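Local atomic coordinates of glutamate receptor 1 (Adineta vaga, PDB entry 4IO7), a protein that probably acts as a ligand-gated ion channel of the glutamate receptor family, opened by amino acids that its ligand-binding domain, the part described here, holds. Residues D104-I109 and M179-A184. Sequence-based numbering, arbitrary orientation.
Sequences DNSMRI and MDIGTA. With PHE (phenylalanine), chain F.
Arg-108 and Met-179 face each other as an antiparallel hydrogen-bonded pair, N to O in both directions, and beyond the non-hydrogen-bonded pair Met-107 and Asp-180 the pairing runs on into the helix: Ile-181 N, in its first turn, donates to Ser-106 O at 2.8 Å. Asn-105 holds the junction of strand and helix with its amide, directly through ND2 and through a water from OD1. Its CG lies anti to the backbone N (chi1 -173°), which carries the amide across to Asp-180, where ND2 donates to OD1 at 3.2 Å, straight in its own plane but from above the carboxylate; the two groups stand nearly perpendicular. Asn-105 OD1 accepts a hydrogen bond from a water 2.7 Å away, which in turn accepts from Gly-182 N. Asp-180 OD2 remains for the bound phenylalanine, whose N donates to it at 2.8 Å. Replacing this amide, which also bonds Ser-205, by an alanine here is likely to leave Asp-180 OD1 without this donor and its carboxylate freer to turn away from the ligand amine. The Ile-181 side chain lies across Ser-106 and Arg-108, CG2 3.6 Å from Ser-106 OG, itself hydrogen-bonded to Asp-201, and CD1 4.0 Å from Arg-108 CD. With Arg-92, Asp-85, Thr-87 and Ala-140 also hydrogen-bonded to the ligand, this is the amino-acid site of the periplasmic-binding-protein-like clamshell of glutamate receptors, its acidic anchor for the ligand amine set where a strand ends and a helix begins.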
# COMPACT_ATOMS: atom_id res chain seq x y z
N ASP B 104 0.67 -1.23 -4.79
CA ASP B 104 0.56 0.22 -4.81
C ASP B 104 0.00 0.66 -6.14
O ASP B 104 -0.05 -0.13 -7.11
CB ASP B 104 1.91 0.92 -4.50
CG ASP B 104 3.01 0.56 -5.49
OD1 ASP B 104 2.74 -0.15 -6.49
OD2 ASP B 104 4.17 0.99 -5.26
N ASN B 105 -0.41 1.93 -6.22
CA ASN B 105 -1.04 2.43 -7.43
C ASN B 105 -0.95 3.94 -7.48
O ASN B 105 -0.77 4.60 -6.46
CB ASN B 105 -2.52 2.00 -7.50
CG ASN B 105 -3.16 2.36 -8.83
OD1 ASN B 105 -2.60 2.10 -9.89
ND2 ASN B 105 -4.32 2.99 -8.78
N SER B 106 -1.08 4.47 -8.68
CA SER B 106 -1.23 5.91 -8.91
C SER B 106 -1.80 6.01 -10.31
O SER B 106 -1.95 4.98 -10.97
CB SER B 106 0.13 6.62 -8.83
OG SER B 106 1.04 6.13 -9.82
N MET B 107 -2.14 7.22 -10.74
CA MET B 107 -2.66 7.43 -12.08
C MET B 107 -1.72 8.28 -12.89
O MET B 107 -0.93 9.04 -12.33
CB MET B 107 -4.05 8.06 -12.03
CG MET B 107 -5.12 7.08 -11.54
SD MET B 107 -6.77 7.77 -11.72
CE MET B 107 -6.78 8.83 -10.27
N ARG B 108 -1.82 8.14 -14.21
CA ARG B 108 -1.13 9.02 -15.15
C ARG B 108 -2.09 9.49 -16.25
O ARG B 108 -3.14 8.89 -16.50
CB ARG B 108 0.07 8.32 -15.77
CG ARG B 108 1.17 8.02 -14.74
CD ARG B 108 2.51 7.97 -15.34
NE ARG B 108 2.91 9.23 -15.96
CZ ARG B 108 3.92 9.30 -16.80
NH1 ARG B 108 4.59 8.19 -17.09
NH2 ARG B 108 4.26 10.45 -17.37
N ILE B 109 -1.70 10.57 -16.91
CA ILE B 109 -2.46 11.12 -18.02
C ILE B 109 -1.99 10.43 -19.28
O ILE B 109 -0.79 10.33 -19.56
CB ILE B 109 -2.22 12.62 -18.18
CG1 ILE B 109 -2.67 13.37 -16.93
CG2 ILE B 109 -2.95 13.16 -19.40
CD1 ILE B 109 -2.19 14.81 -16.90
N MET B 179 -5.58 6.85 -16.46
CA MET B 179 -5.53 5.41 -16.20
C MET B 179 -4.61 5.17 -15.05
O MET B 179 -3.66 5.93 -14.84
CB MET B 179 -4.95 4.64 -17.40
CG MET B 179 -5.94 4.22 -18.46
SD MET B 179 -5.14 3.25 -19.78
CE MET B 179 -5.22 1.59 -19.07
N ASP B 180 -4.86 4.08 -14.33
CA ASP B 180 -3.88 3.52 -13.39
C ASP B 180 -2.54 3.30 -14.08
O ASP B 180 -2.51 2.93 -15.25
CB ASP B 180 -4.37 2.19 -12.87
CG ASP B 180 -5.69 2.31 -12.12
OD1 ASP B 180 -5.92 3.35 -11.48
OD2 ASP B 180 -6.47 1.33 -12.18
N ILE B 181 -1.45 3.50 -13.34
CA ILE B 181 -0.12 3.57 -13.93
C ILE B 181 0.31 2.23 -14.53
O ILE B 181 0.83 2.20 -15.65
CB ILE B 181 0.93 4.07 -12.90
CG1 ILE B 181 2.29 4.29 -13.56
CG2 ILE B 181 1.06 3.13 -11.73
CD1 ILE B 181 3.27 5.10 -12.72
N GLY B 182 0.05 1.13 -13.82
CA GLY B 182 0.43 -0.18 -14.33
C GLY B 182 -0.19 -0.50 -15.69
O GLY B 182 0.52 -0.89 -16.65
N THR B 183 -1.51 -0.35 -15.80
CA THR B 183 -2.17 -0.65 -17.07
C THR B 183 -1.89 0.42 -18.12
O THR B 183 -1.84 0.13 -19.32
CB THR B 183 -3.67 -0.86 -16.91
OG1 THR B 183 -4.21 0.20 -16.12
CG2 THR B 183 -3.97 -2.18 -16.20
N ALA B 184 -1.67 1.66 -17.67
CA ALA B 184 -1.38 2.76 -18.59
C ALA B 184 -0.03 2.55 -19.26
O ALA B 184 0.13 2.74 -20.48
CB ALA B 184 -1.39 4.10 -17.84
N PHE F . -8.59 1.05 -10.45
CA PHE F . -9.79 1.77 -10.95
C PHE F . -10.91 1.67 -9.94
O PHE F . -10.92 0.77 -9.09
CB PHE F . -10.32 1.17 -12.25
CG PHE F . -9.48 1.45 -13.45
CD1 PHE F . -9.52 2.70 -14.07
CD2 PHE F . -8.65 0.44 -13.99
CE1 PHE F . -8.74 2.96 -15.22
CE2 PHE F . -7.86 0.68 -15.12
CZ PHE F . -7.89 1.94 -15.73
OXT PHE F . -11.87 2.45 -10.06
O HOH W 1 -1.08 0.28 -11.22